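PDB 7EHU: chitin oligosaccharide binding protein NagB2 from Paenibacillus sp. FPU-7, which binds the chitin oligosaccharides N,N'-diacetylchitobiose and N,N',N''-triacetylchitotriose as an extracellular solute-binding protein, probably delivering them to a membrane transporter. Local coordinates for residues K44-L49 and G350-V355; V209-P214 and P300-K305. One frame throughout, in Å; residues are numbered along the deposited sequence. Where two conformers were deposited one is given.

Interaction 1: residues K44-L49 and G350-V355; sequences KNTLAL and GRDNRV. With NAG (2-acetamido-2-deoxy-beta-D-glucopyranose), chain B.
Asn45 and Thr46, in the first turn of helix 44-60, face Arg351, Asp352 and Arg354, where helix 342-352 runs out into a loop; in this bilobed solute-binding-protein fold the contact lies beside the glycan pocket, to which Thr46 belongs. The two neighbours divide the work. Asn45 lies on the outer side, its CG anti to its own carbonyl carbon, and its amide uses both ends. ND2 gives a nearly straight hydrogen bond (176°) to Asp352 OD1 at 3.2 Å; the acceptor lies in the amide plane, but the N-H arrives from above the carboxylate, 40° out of its plane. OD1 takes a weak bond from Arg351 NH1 at 3.3 Å. Arg351 extends from the backbone as far as CD and then bends at chi3, which brings an edge of its guanidinium to the amide, the two planes almost perpendicular.

Deeper in, Arg354 has two conformers; in one of them NH1 forms a salt bridge with the other carboxylate oxygen, Asp352 OD2, at 2.7 Å. The hydrogen bond within it is weak and bent, and with a second conformer the grip is doubtful. Thr46 CB sits 3.7 Å above the centre of one guanidinium face. Water 1 accepts from Thr46 N at 3.1 Å and donates to Asp352 OD2, so the carboxylate is linked to a first-turn amide of helix 44-60, whose dipole would probably stabilise its negative charge.

The nearby NAG is hydrogen-bonded by Asn38, Thr42 and Trp277. The Thr46 rotamer (chi1 -52°) sets OG1 beside its own backbone N and CG2 anti to that N. From there OG1 shares a hydrogen bond with NAG O1, 2.8 Å away.

Interaction 2: residues V209-P214 and P300-K305; sequences VATAGP and PNIGGK
Ile302 points its side chain at Ala210 and Thr211, near the C-terminal end of helix 197-212. It comes from the loop that joins strands 294-297 and 309-320, so the contact ties a surface loop of the solute-binding-protein fold to the end of a helix. Ile302 CG1 stands anti to the carbonyl carbon, and chi2 of 171° carries CD1 on in an extended line, making that methyl the probing tip. It meets Ala210 CB at 3.7 Å and, crossing Thr211 at a slant, Thr211 CG2 at 3.8 Å. The threonine serves two sides at once: while CG2 goes to the isoleucine, OG1 sits between the backbone N and carbonyl carbon and has its strongest partner in Ala231 O, with Leu207 O also within reach of the same single proton. Arg238 of helix 230-244 and Trp170 of helix 170-182 add to the surroundings of Ile302.

Further along, backbone replaces side chain. Gly213 leaves the helix with a positive phi (91°), and its lack of a side chain lets its CA come within 4.7 Å of Lys305 CA. Lys305 starts toward this spot with CB, then its chain leads away past Glu215 of helix 214-219. The carbonyl of Lys305 stays behind, with its O 3.6 Å from Pro214 CD.

No direct hydrogen bond crosses between the two segments; water does the polar bridging. Water 2 accepts from Ile302 N at 3.0 Å and can donate to Ala210 O. Water 3 donates to Thr211 O at 3.0 Å and accepts a weak bond from Lys305 N.

Interaction 1 is at the sugar, interaction 2 well away from it. Their centres are about 33 Å apart on opposite sides of the chain's centre, and their nearest atoms about 19 Å, so they do not touch. Only interaction 1 is seen to involve the bound glycan: Thr46 belongs to the pocket and holds one NAG, while the side chain of Arg354 comes to about 6 Å from another. The centre of interaction 2 is about 20 Å from the centre of the chain, against about 16 Å for interaction 1. In sequence, 209-214 and 300-305 both fall between 44-49 and 350-355, and the longer separation belongs to the contact beside the ligand.

Interaction 1: residues K44-L49 and G350-V355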
loop_
_atom_site.group_PDB
_atom_site.type_symbol
_atom_site.label_atom_id
_atom_site.label_comp_id
_atom_site.label_asym_id
_atom_site.label_seq_id
_atom_site.Cartn_x
_atom_site.Cartn_y
_atom_site.Cartn_z
ATOM N N LYS A 44 2.717 12.587 10.788
ATOM C CA LYS A 44 2.390 13.944 11.218
ATOM C C LYS A 44 2.607 14.968 10.106
ATOM O O LYS A 44 1.858 15.946 10.001
ATOM C CB LYS A 44 3.206 14.325 12.462
ATOM C CG LYS A 44 2.606 13.840 13.790
ATOM C CD LYS A 44 3.465 14.260 14.987
ATOM C CE LYS A 44 3.120 13.490 16.263
ATOM N NZ LYS A 44 1.656 13.351 16.483
ATOM N N ASN A 45 3.642 14.785 9.277
ATOM C CA ASN A 45 3.855 15.756 8.210
ATOM C C ASN A 45 2.750 15.660 7.162
ATOM O O ASN A 45 2.303 16.680 6.613
ATOM C CB ASN A 45 5.222 15.545 7.556
ATOM C CG ASN A 45 6.375 15.992 8.438
ATOM O OD1 ASN A 45 6.215 16.793 9.353
ATOM N ND2 ASN A 45 7.551 15.466 8.150
ATOM N N THR A 46 2.296 14.438 6.879
ATOM C CA THR A 46 1.195 14.245 5.938
ATOM C C THR A 46 -0.071 14.899 6.458
ATOM O O THR A 46 -0.798 15.552 5.696
ATOM C CB THR A 46 0.975 12.748 5.720
ATOM O OG1 THR A 46 2.225 12.150 5.367
ATOM C CG2 THR A 46 -0.014 12.488 4.589
ATOM N N LEU A 47 -0.344 14.734 7.750
ATOM C CA LEU A 47 -1.496 15.389 8.358
ATOM C C LEU A 47 -1.367 16.908 8.304
ATOM O O LEU A 47 -2.338 17.605 7.992
ATOM C CB LEU A 47 -1.698 14.876 9.789
ATOM C CG LEU A 47 -2.831 15.517 10.601
ATOM C CD1 LEU A 47 -4.151 15.449 9.833
ATOM C CD2 LEU A 47 -2.945 14.857 11.961
ATOM N N ALA A 48 -0.186 17.444 8.596
ATOM C CA ALA A 48 -0.032 18.896 8.589
ATOM C C ALA A 48 -0.256 19.457 7.189
ATOM O O ALA A 48 -0.845 20.529 7.023
ATOM C CB ALA A 48 1.356 19.270 9.115
ATOM N N LEU A 49 0.183 18.731 6.163
ATOM C CA LEU A 49 -0.046 19.191 4.793
ATOM C C LEU A 49 -1.532 19.181 4.459
ATOM O O LEU A 49 -2.053 20.129 3.851
ATOM C CB LEU A 49 0.725 18.292 3.834
ATOM C CG LEU A 49 0.760 18.680 2.366
ATOM C CD1 LEU A 49 1.317 20.080 2.188
ATOM C CD2 LEU A 49 1.579 17.687 1.583
ATOM N N GLY A 350 9.352 16.446 -1.424
ATOM C CA GLY A 350 10.545 17.096 -0.905
ATOM C C GLY A 350 10.809 16.818 0.559
ATOM O O GLY A 350 11.966 16.722 0.964
ATOM N N ARG A 351 9.757 16.685 1.373
ATOM C CA ARG A 351 9.903 16.482 2.814
ATOM C C ARG A 351 9.781 15.026 3.246
ATOM O O ARG A 351 10.583 14.538 4.047
ATOM C CB ARG A 351 8.876 17.300 3.604
ATOM C CG ARG A 351 9.032 17.144 5.131
ATOM C CD ARG A 351 7.980 17.944 5.911
ATOM N NE ARG A 351 8.350 19.353 6.061
ATOM C CZ ARG A 351 8.197 20.075 7.170
ATOM N NH1 ARG A 351 7.675 19.545 8.272
ATOM N NH2 ARG A 351 8.569 21.347 7.172
ATOM N N ASP A 352 8.759 14.335 2.779
ATOM C CA ASP A 352 8.460 12.997 3.247
ATOM C C ASP A 352 8.760 11.948 2.226
ATOM O O ASP A 352 8.408 10.780 2.436
ATOM C CB ASP A 352 7.011 12.869 3.647
ATOM C CG ASP A 352 6.828 13.044 5.086
ATOM O OD1 ASP A 352 7.841 13.253 5.816
ATOM O OD2 ASP A 352 5.678 12.885 5.480
ATOM N N ASN A 353 9.392 12.333 1.114
ATOM C CA ASN A 353 9.750 11.358 0.117
ATOM C C ASN A 353 8.507 10.637 -0.360
ATOM O O ASN A 353 8.573 9.459 -0.708
ATOM C CB ASN A 353 10.806 10.383 0.648
ATOM C CG ASN A 353 12.207 10.961 0.545
ATOM O OD1 ASN A 353 12.846 10.888 -0.502
ATOM N ND2 ASN A 353 12.658 11.588 1.601
ATOM N N ARG A 354 7.365 11.342 -0.344
ATOM C CA ARG A 354 6.114 10.763 -0.826
ATOM C C ARG A 354 6.072 10.839 -2.357
ATOM O O ARG A 354 6.339 11.880 -2.956
ATOM C CB ARG A 354 4.903 11.435 -0.154
ATOM C CG ARG A 354 4.938 11.438 1.416
ATOM C CD ARG A 354 3.561 11.342 2.150
ATOM N NE ARG A 354 2.783 12.586 2.013
ATOM C CZ ARG A 354 2.995 13.702 2.712
ATOM N NH1 ARG A 354 3.954 13.803 3.636
ATOM N NH2 ARG A 354 2.253 14.762 2.466
ATOM N N VAL A 355 5.750 9.714 -2.974
ATOM C CA VAL A 355 5.837 9.482 -4.414
ATOM C C VAL A 355 4.680 10.150 -5.147
ATOM O O VAL A 355 3.532 9.807 -4.858
ATOM C CB VAL A 355 5.784 7.962 -4.652
ATOM C CG1 VAL A 355 5.634 7.616 -6.110
ATOM C CG2 VAL A 355 6.988 7.259 -4.040
HETATM C C1 NAG B . 2.568 8.573 5.323
HETATM C C2 NAG B . 2.520 7.192 6.000
HETATM C C3 NAG B . 1.939 6.144 5.059
HETATM C C4 NAG B . 0.702 6.647 4.324
HETATM C C5 NAG B . 0.902 8.062 3.803
HETATM C C6 NAG B . -0.342 8.656 3.193
HETATM C C7 NAG B . 4.301 6.660 7.642
HETATM C C8 NAG B . 5.744 6.249 7.797
HETATM N N2 NAG B . 3.867 6.799 6.385
HETATM O O1 NAG B . 2.977 9.544 6.222
HETATM O O3 NAG B . 1.668 4.968 5.820
HETATM O O4 NAG B . 0.536 5.864 3.143
HETATM O O5 NAG B . 1.305 8.920 4.872
HETATM O O6 NAG B . -1.472 8.481 4.031
HETATM O O7 NAG B . 3.556 6.827 8.610
HETATM O O HOH W 1 4.436 12.273 7.614
#

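Interaction 2: residues V209-P214 and P300-K305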
loop_
_atom_site.group_PDB
_atom_site.type_symbol
_atom_site.label_atom_id
_atom_site.label_comp_id
_atom_site.label_asym_id
_atom_site.label_seq_id
_atom_site.Cartn_x
_atom_site.Cartn_y
_atom_site.Cartn_z
ATOM N N VAL A 209 3.132 -13.953 -6.749
ATOM C CA VAL A 209 3.303 -13.455 -8.106
ATOM C C VAL A 209 4.645 -13.919 -8.657
ATOM O O VAL A 209 4.753 -14.287 -9.833
ATOM C CB VAL A 209 3.095 -11.927 -8.167
ATOM C CG1 VAL A 209 3.535 -11.361 -9.525
ATOM C CG2 VAL A 209 1.629 -11.567 -7.854
ATOM N N ALA A 210 5.679 -13.951 -7.811
ATOM C CA ALA A 210 6.977 -14.448 -8.260
ATOM C C ALA A 210 6.912 -15.916 -8.655
ATOM O O ALA A 210 7.613 -16.337 -9.582
ATOM C CB ALA A 210 8.042 -14.259 -7.175
ATOM N N THR A 211 6.097 -16.718 -7.964
ATOM C CA THR A 211 6.027 -18.145 -8.271
ATOM C C THR A 211 5.017 -18.472 -9.362
ATOM O O THR A 211 5.254 -19.394 -10.140
ATOM C CB THR A 211 5.695 -18.967 -7.022
ATOM O OG1 THR A 211 4.475 -18.496 -6.453
ATOM C CG2 THR A 211 6.803 -18.904 -5.996
ATOM N N ALA A 212 3.892 -17.756 -9.435
ATOM C CA ALA A 212 2.808 -18.113 -10.338
ATOM C C ALA A 212 2.642 -17.146 -11.500
ATOM O O ALA A 212 1.978 -17.494 -12.479
ATOM C CB ALA A 212 1.484 -18.178 -9.566
ATOM N N GLY A 213 3.225 -15.951 -11.419
ATOM C CA GLY A 213 3.007 -14.934 -12.414
ATOM C C GLY A 213 1.844 -14.026 -12.080
ATOM O O GLY A 213 0.976 -14.371 -11.274
ATOM N N PRO A 214 1.800 -12.844 -12.707
ATOM C CA PRO A 214 0.742 -11.870 -12.367
ATOM C C PRO A 214 -0.648 -12.280 -12.813
ATOM O O PRO A 214 -1.632 -11.778 -12.264
ATOM C CB PRO A 214 1.199 -10.590 -13.081
ATOM C CG PRO A 214 2.013 -11.098 -14.245
ATOM C CD PRO A 214 2.719 -12.337 -13.743
ATOM N N PRO A 300 13.372 -10.598 -5.472
ATOM C CA PRO A 300 14.306 -11.301 -6.367
ATOM C C PRO A 300 13.626 -12.311 -7.287
ATOM O O PRO A 300 12.529 -12.800 -7.031
ATOM C CB PRO A 300 15.240 -12.026 -5.394
ATOM C CG PRO A 300 14.385 -12.245 -4.160
ATOM C CD PRO A 300 13.538 -11.003 -4.063
ATOM N N ASN A 301 14.325 -12.656 -8.359
ATOM C CA ASN A 301 13.782 -13.539 -9.394
ATOM C C ASN A 301 13.829 -15.007 -8.971
ATOM O O ASN A 301 14.899 -15.548 -8.650
ATOM C CB ASN A 301 14.537 -13.328 -10.707
ATOM C CG ASN A 301 14.278 -11.967 -11.337
ATOM O OD1 ASN A 301 13.259 -11.329 -11.070
ATOM N ND2 ASN A 301 15.219 -11.496 -12.130
ATOM N N ILE A 302 12.659 -15.652 -8.986
ATOM C CA ILE A 302 12.549 -17.085 -8.719
ATOM C C ILE A 302 12.696 -17.912 -9.987
ATOM O O ILE A 302 13.079 -19.086 -9.901
ATOM C CB ILE A 302 11.226 -17.394 -7.988
ATOM C CG1 ILE A 302 11.333 -16.961 -6.522
ATOM C CG2 ILE A 302 10.847 -18.889 -8.078
ATOM C CD1 ILE A 302 10.040 -17.014 -5.747
ATOM N N GLY A 303 12.417 -17.333 -11.154
ATOM C CA GLY A 303 12.468 -18.032 -12.422
ATOM C C GLY A 303 11.062 -18.303 -12.914
ATOM O O GLY A 303 10.312 -19.029 -12.252
ATOM N N GLY A 304 10.677 -17.728 -14.049
ATOM C CA GLY A 304 9.331 -17.909 -14.551
ATOM C C GLY A 304 8.651 -16.597 -14.919
ATOM O O GLY A 304 9.299 -15.553 -15.069
ATOM N N LYS A 305 7.315 -16.667 -15.036
ATOM C CA LYS A 305 6.511 -15.534 -15.499
ATOM C C LYS A 305 6.461 -14.382 -14.507
ATOM O O LYS A 305 6.041 -13.281 -14.882
ATOM C CB LYS A 305 5.069 -15.969 -15.789
ATOM C CG LYS A 305 4.825 -16.532 -17.187
ATOM C CD LYS A 305 3.470 -17.236 -17.273
ATOM C CE LYS A 305 3.219 -17.831 -18.665
ATOM N NZ LYS A 305 2.596 -16.858 -19.622
HETATM O O HOH W 2 10.198 -14.365 -9.987
HETATM O O HOH W 3 6.066 -19.021 -12.975
#